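Local coordinates for putative electron transport related protein (Corynebacterium diphtheriae, PDB 4PQ1) that probably carries out thiol-disulfide exchange, as a DsbF-like oxidoreductase of thioredoxin fold, at residues R28-T33 against S105-P110; N50-W55 against N90-F95. One frame throughout, in Å; residues are numbered along the deposited sequence.

Contact 1: R28-T33 against S105-P110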
ATOM      1  N   ARG A  28      -9.280  -7.527   2.468  1.00 40.96           N
ATOM      2  CA  ARG A  28      -9.970  -8.035   1.289  1.00 34.08           C
ATOM      3  C   ARG A  28     -10.946  -6.950   0.854  1.00 42.31           C
ATOM      4  O   ARG A  28     -11.342  -6.127   1.685  1.00 36.88           O
ATOM      5  CB  ARG A  28     -10.692  -9.351   1.598  1.00 46.53           C
ATOM      6  CG  ARG A  28     -10.918 -10.251   0.387  1.00 54.22           C
ATOM      7  CD  ARG A  28     -10.924 -11.743   0.778  1.00 66.41           C
ATOM      8  NE  ARG A  28     -10.961 -12.616  -0.402  1.00 79.81           N
ATOM      9  CZ  ARG A  28     -11.008 -13.949  -0.369  1.00 85.53           C
ATOM     10  NH1 ARG A  28     -11.005 -14.597   0.795  1.00 81.13           N
ATOM     11  NH2 ARG A  28     -11.036 -14.636  -1.509  1.00 77.75           N
ATOM     12  N   GLY A  29     -11.318  -6.923  -0.427  1.00 36.05           N
ATOM     13  CA  GLY A  29     -12.288  -5.943  -0.905  1.00 34.15           C
ATOM     14  C   GLY A  29     -12.602  -5.939  -2.396  1.00 29.83           C
ATOM     15  O   GLY A  29     -12.026  -6.699  -3.181  1.00 31.12           O
ATOM     16  N   GLU A  30     -13.538  -5.079  -2.786  1.00 36.84           N
ATOM     17  CA  GLU A  30     -13.859  -4.892  -4.198  1.00 28.20           C
ATOM     18  C   GLU A  30     -12.616  -4.369  -4.919  1.00 29.31           C
ATOM     19  O   GLU A  30     -11.967  -3.430  -4.456  1.00 30.73           O
ATOM     20  CB  GLU A  30     -15.045  -3.923  -4.374  1.00 22.61           C
ATOM     21  CG  GLU A  30     -15.408  -3.654  -5.834  1.00 36.62           C
ATOM     22  CD  GLU A  30     -16.369  -2.474  -6.032  1.00 38.87           C
ATOM     23  OE1 GLU A  30     -17.152  -2.170  -5.107  1.00 36.62           O
ATOM     24  OE2 GLU A  30     -16.344  -1.852  -7.126  1.00 31.89           O
ATOM     25  N   GLY A  31     -12.274  -4.975  -6.046  1.00 27.18           N
ATOM     26  CA  GLY A  31     -11.129  -4.506  -6.798  1.00 29.28           C
ATOM     27  C   GLY A  31     -11.477  -3.305  -7.654  1.00 30.66           C
ATOM     28  O   GLY A  31     -12.647  -3.004  -7.872  1.00 26.15           O
ATOM     29  N   LEU A  32     -10.457  -2.611  -8.135  1.00 33.94           N
ATOM     30  CA  LEU A  32     -10.663  -1.451  -8.994  1.00 31.04           C
ATOM     31  C   LEU A  32     -10.744  -1.895 -10.441  1.00 30.86           C
ATOM     32  O   LEU A  32     -11.460  -1.305 -11.247  1.00 31.14           O
ATOM     33  CB  LEU A  32      -9.533  -0.440  -8.805  1.00 29.01           C
ATOM     34  CG  LEU A  32      -9.550   0.826  -9.659  1.00 27.04           C
ATOM     35  CD1 LEU A  32     -10.737   1.705  -9.292  1.00 23.98           C
ATOM     36  CD2 LEU A  32      -8.220   1.556  -9.464  1.00 23.36           C
ATOM     37  N   THR A  33     -10.007  -2.950 -10.763  1.00 30.43           N
ATOM     38  CA  THR A  33     -10.019  -3.513 -12.109  1.00 35.25           C
ATOM     39  C   THR A  33     -10.257  -5.018 -12.072  1.00 34.10           C
ATOM     40  O   THR A  33      -9.922  -5.729 -13.014  1.00 37.18           O
ATOM     41  CB  THR A  33      -8.709  -3.219 -12.855  1.00 35.80           C
ATOM     42  OG1 THR A  33      -7.599  -3.665 -12.062  1.00 35.39           O
ATOM     43  CG2 THR A  33      -8.575  -1.711 -13.146  1.00 25.58           C
ATOM     44  N   SER A 105      -5.704  -2.907  -7.254  1.00 27.74           N
ATOM     45  CA  SER A 105      -6.071  -1.959  -6.212  1.00 26.36           C
ATOM     46  C   SER A 105      -7.376  -2.387  -5.574  1.00 26.86           C
ATOM     47  O   SER A 105      -8.282  -2.861  -6.254  1.00 31.49           O
ATOM     48  CB  SER A 105      -6.214  -0.530  -6.762  1.00 25.18           C
ATOM     49  OG  SER A 105      -4.961   0.124  -6.886  1.00 31.14           O
ATOM     50  N   ILE A 106      -7.462  -2.235  -4.260  1.00 23.51           N
ATOM     51  CA  ILE A 106      -8.743  -2.342  -3.591  1.00 23.47           C
ATOM     52  C   ILE A 106      -9.494  -1.028  -3.743  1.00 29.42           C
ATOM     53  O   ILE A 106      -8.955   0.041  -3.444  1.00 27.75           O
ATOM     54  CB  ILE A 106      -8.574  -2.684  -2.109  1.00 28.28           C
ATOM     55  CG1 ILE A 106      -7.923  -4.060  -1.971  1.00 26.13           C
ATOM     56  CG2 ILE A 106      -9.912  -2.615  -1.397  1.00 28.64           C
ATOM     57  CD1 ILE A 106      -7.786  -4.498  -0.555  1.00 24.76           C
ATOM     58  N   TYR A 107     -10.732  -1.093  -4.221  1.00 27.88           N
ATOM     59  CA  TYR A 107     -11.535   0.120  -4.330  1.00 22.35           C
ATOM     60  C   TYR A 107     -12.222   0.436  -3.007  1.00 22.47           C
ATOM     61  O   TYR A 107     -13.190  -0.217  -2.616  1.00 26.49           O
ATOM     62  CB  TYR A 107     -12.562  -0.010  -5.460  1.00 24.44           C
ATOM     63  CG  TYR A 107     -13.365   1.246  -5.681  1.00 23.86           C
ATOM     64  CD1 TYR A 107     -12.764   2.398  -6.165  1.00 28.79           C
ATOM     65  CD2 TYR A 107     -14.731   1.281  -5.403  1.00 22.94           C
ATOM     66  CE1 TYR A 107     -13.499   3.554  -6.367  1.00 28.01           C
ATOM     67  CE2 TYR A 107     -15.462   2.421  -5.597  1.00 24.25           C
ATOM     68  CZ  TYR A 107     -14.844   3.556  -6.080  1.00 26.93           C
ATOM     69  OH  TYR A 107     -15.574   4.701  -6.276  1.00 29.14           O
ATOM     70  N   ASP A 108     -11.732   1.463  -2.323  1.00 19.44           N
ATOM     71  CA  ASP A 108     -12.165   1.718  -0.954  1.00 24.68           C
ATOM     72  C   ASP A 108     -12.335   3.222  -0.744  1.00 22.68           C
ATOM     73  O   ASP A 108     -11.517   3.853  -0.078  1.00 27.15           O
ATOM     74  CB  ASP A 108     -11.133   1.085   0.030  1.00 21.89           C
ATOM     75  CG  ASP A 108     -11.431   1.361   1.504  1.00 26.20           C
ATOM     76  OD1 ASP A 108     -12.557   1.774   1.866  1.00 22.38           O
ATOM     77  OD2 ASP A 108     -10.505   1.147   2.323  1.00 27.85           O
ATOM     78  N   PRO A 109     -13.407   3.806  -1.320  1.00 24.96           N
ATOM     79  CA  PRO A 109     -13.550   5.272  -1.270  1.00 28.35           C
ATOM     80  C   PRO A 109     -13.447   5.883   0.141  1.00 29.60           C
ATOM     81  O   PRO A 109     -12.844   6.950   0.262  1.00 25.89           O
ATOM     82  CB  PRO A 109     -14.944   5.515  -1.861  1.00 28.40           C
ATOM     83  CG  PRO A 109     -15.188   4.333  -2.743  1.00 28.23           C
ATOM     84  CD  PRO A 109     -14.507   3.164  -2.063  1.00 23.23           C
ATOM     85  N   PRO A 110     -14.005   5.233   1.185  1.00 22.16           N
ATOM     86  CA  PRO A 110     -13.909   5.948   2.462  1.00 20.78           C
ATOM     87  C   PRO A 110     -12.737   5.469   3.330  1.00 26.93           C
ATOM     88  O   PRO A 110     -12.638   5.846   4.496  1.00 22.04           O
ATOM     89  CB  PRO A 110     -15.239   5.625   3.130  1.00 20.29           C
ATOM     90  CG  PRO A 110     -15.537   4.233   2.663  1.00 23.95           C
ATOM     91  CD  PRO A 110     -14.970   4.118   1.261  1.00 21.15           C
TER
HETATM   92  O   HOH W   1      -7.685  -4.189  -9.178  1.00 34.58           O
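Tyr-107 and Leu-32 reach across to the carbonyls of Glu-30 and Ser-105, tying the loop that follows strand 28-30 to strand 105-107, the outermost strand on its side of the central thioredoxin-fold sheet. Tyr-107 N donates to Glu-30 O at 2.7 Å, and Leu-32 N to Ser-105 O at 2.9 Å. Together they make Gly-31 and Ile-106 a single beta bridge rather than a new pair of the sheet, and the short strands diverge at 67°. Between the two bonds lie close CH contacts, with Gly-31 CA 3.3 Å from Ser-105 O and Ile-106 CA directed at Glu-30 O.

Side chains extend this on the side of Tyr-107. Its CG is anti to the backbone N (chi1 -176°), which carries the ring out between Glu-30 and Leu-32: Leu-32 CD1 meets Tyr-107 CD1 at 3.8 Å, and Glu-30 OE2 lies near Tyr-107 CD2 at the other flank. The carboxylate runs alongside the ring, their planes 48° apart. Beyond them, Lys-89 from helix 89-98 forms a salt bridge with Glu-30 OE2 and also donates to Gly-31 O, so one ammonium group probably steadies both the carboxylate and the turn of the chain. The Tyr-107 hydroxyl is hydrogen-bonded to Asp-86 O, and Pro-109 CD lies over one ring face, toward its rim; together the two probably limit the ring's movement. On the strand's other side, Ile-106 places CG2 against Gly-29 CA, and its side chain touches Val-37. Past the end of the bridge, water 1 accepts from both Thr-33 N and Ser-105 N, the latter at 3.0 Å.

Contact 2: N50-W55 against N90-F95; sequences NAWGQW and NIAQDF
Ile-91 opens the contact from helix 89-98, laying its branched side chain across the folded end of Gln-54. The two side chains meet at about a right angle, with Ile-91 CD1 3.5 Å from Gln-54 OE1 and CG1 close to the same oxygen. This is van der Waals contact of the isoleucine's CG1 and CD1 with the amide. Gln-54 gets there by a bend at chi2 (80°), which turns its amide over the isoleucine, while its CG lies near Ile-91 O and the other methyl, CG2.

One residue on, Ala-92 brings the helix backbone closest to the loop, its CA 5.8 Å from that of Gln-54. Here Trp-52 also arrives: CH2 of its six-membered ring points edge-on to Ala-92 O at 3.9 Å, with the carbonyl oxygen near the plane of the indole, and the methyl CB stands a little farther from the same ring corner.

A turn after Ile-91, Phe-95 fills the angle between Trp-52 and Gln-54. With CG anti to the backbone N (chi1 179°), its ring reaches toward the strand, running past the indole in the opposite sense. Phe-95 CD2 comes to 3.6 Å from Trp-52 CZ3, and the six-membered rings are tilted by 33° with centroids 5.5 Å apart, an oblique pairing. Gln-54 CB rests on the root of the phenylalanine, 3.9 Å from its CB. Outside the pair of segments, Phe-95 also touches Arg-60 and Ser-63, and the indole touches Cys-59. Gln-54 itself is held at its backbone by Asp-86 and Arg-60. The helix thus packs on the end of strand 46-52 and the loop leading to the Cys-56–Cys-59 disulfide, a CxxC motif at a helix start, as in thioredoxin-fold oxidoreductases.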
ATOM      1  N   ASN A  50      -0.304   0.673  -0.811  1.00 24.61           N
ATOM      2  CA  ASN A  50      -0.243   2.086  -1.135  1.00 21.66           C
ATOM      3  C   ASN A  50      -1.636   2.664  -1.268  1.00 19.99           C
ATOM      4  O   ASN A  50      -2.432   2.219  -2.103  1.00 17.52           O
ATOM      5  CB  ASN A  50       0.554   2.300  -2.423  1.00 24.57           C
ATOM      6  CG  ASN A  50       0.555   3.739  -2.870  1.00 23.17           C
ATOM      7  OD1 ASN A  50      -0.134   4.086  -3.819  1.00 30.18           O
ATOM      8  ND2 ASN A  50       1.315   4.590  -2.182  1.00 21.00           N
ATOM      9  N   ALA A  51      -1.942   3.624  -0.400  1.00 19.79           N
ATOM     10  CA  ALA A  51      -3.202   4.357  -0.467  1.00 23.86           C
ATOM     11  C   ALA A  51      -3.043   5.535  -1.418  1.00 23.35           C
ATOM     12  O   ALA A  51      -2.107   6.334  -1.285  1.00 23.35           O
ATOM     13  CB  ALA A  51      -3.623   4.832   0.903  1.00 18.07           C
ATOM     14  N   TRP A  52      -3.954   5.636  -2.380  1.00 22.67           N
ATOM     15  CA  TRP A  52      -3.810   6.594  -3.463  1.00 19.05           C
ATOM     16  C   TRP A  52      -5.174   7.010  -3.991  1.00 20.63           C
ATOM     17  O   TRP A  52      -6.188   6.399  -3.654  1.00 19.86           O
ATOM     18  CB  TRP A  52      -2.978   5.987  -4.597  1.00 20.85           C
ATOM     19  CG  TRP A  52      -3.706   4.891  -5.361  1.00 20.72           C
ATOM     20  CD1 TRP A  52      -3.786   3.567  -5.029  1.00 21.79           C
ATOM     21  CD2 TRP A  52      -4.455   5.042  -6.580  1.00 24.27           C
ATOM     22  NE1 TRP A  52      -4.532   2.881  -5.972  1.00 19.89           N
ATOM     23  CE2 TRP A  52      -4.953   3.768  -6.932  1.00 24.98           C
ATOM     24  CE3 TRP A  52      -4.734   6.124  -7.417  1.00 22.15           C
ATOM     25  CZ2 TRP A  52      -5.735   3.556  -8.077  1.00 19.31           C
ATOM     26  CZ3 TRP A  52      -5.515   5.911  -8.559  1.00 29.00           C
ATOM     27  CH2 TRP A  52      -5.998   4.635  -8.878  1.00 28.14           C
ATOM     28  N   GLY A  53      -5.190   8.053  -4.819  1.00 22.00           N
ATOM     29  CA  GLY A  53      -6.387   8.469  -5.537  1.00 19.98           C
ATOM     30  C   GLY A  53      -5.881   9.261  -6.724  1.00 23.08           C
ATOM     31  O   GLY A  53      -4.852   9.926  -6.609  1.00 23.37           O
ATOM     32  N   GLN A  54      -6.565   9.188  -7.863  1.00 29.67           N
ATOM     33  CA  GLN A  54      -6.130   9.939  -9.047  1.00 27.40           C
ATOM     34  C   GLN A  54      -6.222  11.450  -8.838  1.00 23.88           C
ATOM     35  O   GLN A  54      -5.584  12.212  -9.557  1.00 34.28           O
ATOM     36  CB  GLN A  54      -6.935   9.520 -10.283  1.00 22.69           C
ATOM     37  CG  GLN A  54      -8.434   9.694 -10.157  1.00 26.34           C
ATOM     38  CD  GLN A  54      -8.879  11.125 -10.375  1.00 27.93           C
ATOM     39  OE1 GLN A  54      -8.475  11.773 -11.346  1.00 25.65           O
ATOM     40  NE2 GLN A  54      -9.698  11.635  -9.459  1.00 27.78           N
ATOM     41  N   TRP A  55      -7.008  11.871  -7.850  1.00 19.79           N
ATOM     42  CA  TRP A  55      -7.227  13.286  -7.534  1.00 26.23           C
ATOM     43  C   TRP A  55      -6.040  13.885  -6.789  1.00 25.87           C
ATOM     44  O   TRP A  55      -6.009  15.075  -6.469  1.00 27.53           O
ATOM     45  CB  TRP A  55      -8.498  13.433  -6.685  1.00 24.39           C
ATOM     46  CG  TRP A  55      -8.478  12.463  -5.551  1.00 26.36           C
ATOM     47  CD1 TRP A  55      -9.073  11.226  -5.508  1.00 24.55           C
ATOM     48  CD2 TRP A  55      -7.783  12.618  -4.312  1.00 21.07           C
ATOM     49  NE1 TRP A  55      -8.810  10.621  -4.303  1.00 24.52           N
ATOM     50  CE2 TRP A  55      -8.011  11.451  -3.557  1.00 26.86           C
ATOM     51  CE3 TRP A  55      -6.995  13.634  -3.764  1.00 19.83           C
ATOM     52  CZ2 TRP A  55      -7.467  11.271  -2.290  1.00 27.56           C
ATOM     53  CZ3 TRP A  55      -6.467  13.454  -2.507  1.00 26.84           C
ATOM     54  CH2 TRP A  55      -6.699  12.283  -1.783  1.00 24.86           C
ATOM     55  N   ASN A  90     -14.894   5.199 -12.277  1.00 31.18           N
ATOM     56  CA  ASN A  90     -14.448   5.095 -13.667  1.00 27.61           C
ATOM     57  C   ASN A  90     -13.214   5.922 -13.970  1.00 20.11           C
ATOM     58  O   ASN A  90     -12.439   5.579 -14.854  1.00 24.14           O
ATOM     59  CB  ASN A  90     -15.583   5.444 -14.647  1.00 27.10           C
ATOM     60  CG  ASN A  90     -16.206   6.802 -14.415  1.00 25.15           C
ATOM     61  OD1 ASN A  90     -15.947   7.491 -13.425  1.00 23.86           O
ATOM     62  ND2 ASN A  90     -17.085   7.180 -15.336  1.00 24.89           N
ATOM     63  N   ILE A  91     -12.995   6.981 -13.210  1.00 17.77           N
ATOM     64  CA  ILE A  91     -11.837   7.820 -13.471  1.00 22.10           C
ATOM     65  C   ILE A  91     -10.594   7.213 -12.803  1.00 24.73           C
ATOM     66  O   ILE A  91      -9.475   7.323 -13.322  1.00 27.05           O
ATOM     67  CB  ILE A  91     -12.110   9.266 -13.001  1.00 22.38           C
ATOM     68  CG1 ILE A  91     -11.049  10.240 -13.515  1.00 27.13           C
ATOM     69  CG2 ILE A  91     -12.269   9.328 -11.509  1.00 24.26           C
ATOM     70  CD1 ILE A  91     -11.422  11.696 -13.271  1.00 28.35           C
ATOM     71  N   ALA A  92     -10.791   6.516 -11.683  1.00 26.93           N
ATOM     72  CA  ALA A  92      -9.698   5.790 -11.052  1.00 19.50           C
ATOM     73  C   ALA A  92      -9.236   4.662 -11.971  1.00 19.91           C
ATOM     74  O   ALA A  92      -8.041   4.481 -12.183  1.00 23.07           O
ATOM     75  CB  ALA A  92     -10.123   5.258  -9.694  1.00 22.60           C
ATOM     76  N   GLN A  93     -10.178   3.911 -12.532  1.00 17.35           N
ATOM     77  CA  GLN A  93      -9.830   2.873 -13.499  1.00 21.97           C
ATOM     78  C   GLN A  93      -9.126   3.437 -14.732  1.00 29.56           C
ATOM     79  O   GLN A  93      -8.184   2.828 -15.250  1.00 35.02           O
ATOM     80  CB  GLN A  93     -11.068   2.119 -13.942  1.00 23.78           C
ATOM     81  CG  GLN A  93     -11.879   1.566 -12.822  1.00 25.06           C
ATOM     82  CD  GLN A  93     -13.227   1.116 -13.305  1.00 34.98           C
ATOM     83  OE1 GLN A  93     -13.879   1.806 -14.102  1.00 27.08           O
ATOM     84  NE2 GLN A  93     -13.660  -0.052 -12.842  1.00 27.32           N
ATOM     85  N   ASP A  94      -9.591   4.593 -15.201  1.00 30.15           N
ATOM     86  CA  ASP A  94      -8.985   5.254 -16.353  1.00 27.46           C
ATOM     87  C   ASP A  94      -7.532   5.597 -16.067  1.00 25.11           C
ATOM     88  O   ASP A  94      -6.665   5.433 -16.920  1.00 22.29           O
ATOM     89  CB  ASP A  94      -9.760   6.528 -16.715  1.00 26.59           C
ATOM     90  CG  ASP A  94     -11.033   6.247 -17.520  1.00 28.00           C
ATOM     91  OD1 ASP A  94     -11.106   5.197 -18.186  1.00 32.66           O
ATOM     92  OD2 ASP A  94     -11.967   7.084 -17.491  1.00 31.56           O
ATOM     93  N   PHE A  95      -7.276   6.094 -14.861  1.00 30.26           N
ATOM     94  CA  PHE A  95      -5.911   6.398 -14.430  1.00 28.71           C
ATOM     95  C   PHE A  95      -4.997   5.180 -14.486  1.00 30.14           C
ATOM     96  O   PHE A  95      -3.813   5.302 -14.795  1.00 33.56           O
ATOM     97  CB  PHE A  95      -5.911   6.971 -13.012  1.00 22.48           C
ATOM     98  CG  PHE A  95      -4.541   7.290 -12.496  1.00 32.25           C
ATOM     99  CD1 PHE A  95      -3.941   8.502 -12.800  1.00 25.91           C
ATOM    100  CD2 PHE A  95      -3.848   6.374 -11.703  1.00 28.88           C
ATOM    101  CE1 PHE A  95      -2.678   8.805 -12.334  1.00 27.39           C
ATOM    102  CE2 PHE A  95      -2.575   6.670 -11.228  1.00 32.97           C
ATOM    103  CZ  PHE A  95      -1.990   7.893 -11.546  1.00 35.98           C
TER

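The two contacts lie side by side, their centres about 10 Å apart, and contact 2 is nested within the chain loop that contact 1 closes. Two probable hydrogen bonds join them: Trp-52 NE1 to Ser-105 OG at 2.9 Å, and Gln-93 NE2 to Leu-32 O at 3.0 Å. Leu-32 is the apolar link, with CD2 3.5 Å from Trp-52 CZ2 and CD1 3.6 Å from Ala-92 CB, wedged between indole and helix. Residues 28-33 are thereby tied to both strand 105-107 and helix 89-98, which follow each other in the chain. Through Trp-52, which belongs to contact 2 and is bonded to contact 1, the pair adjoins the Cys-56–Cys-59 disulfide.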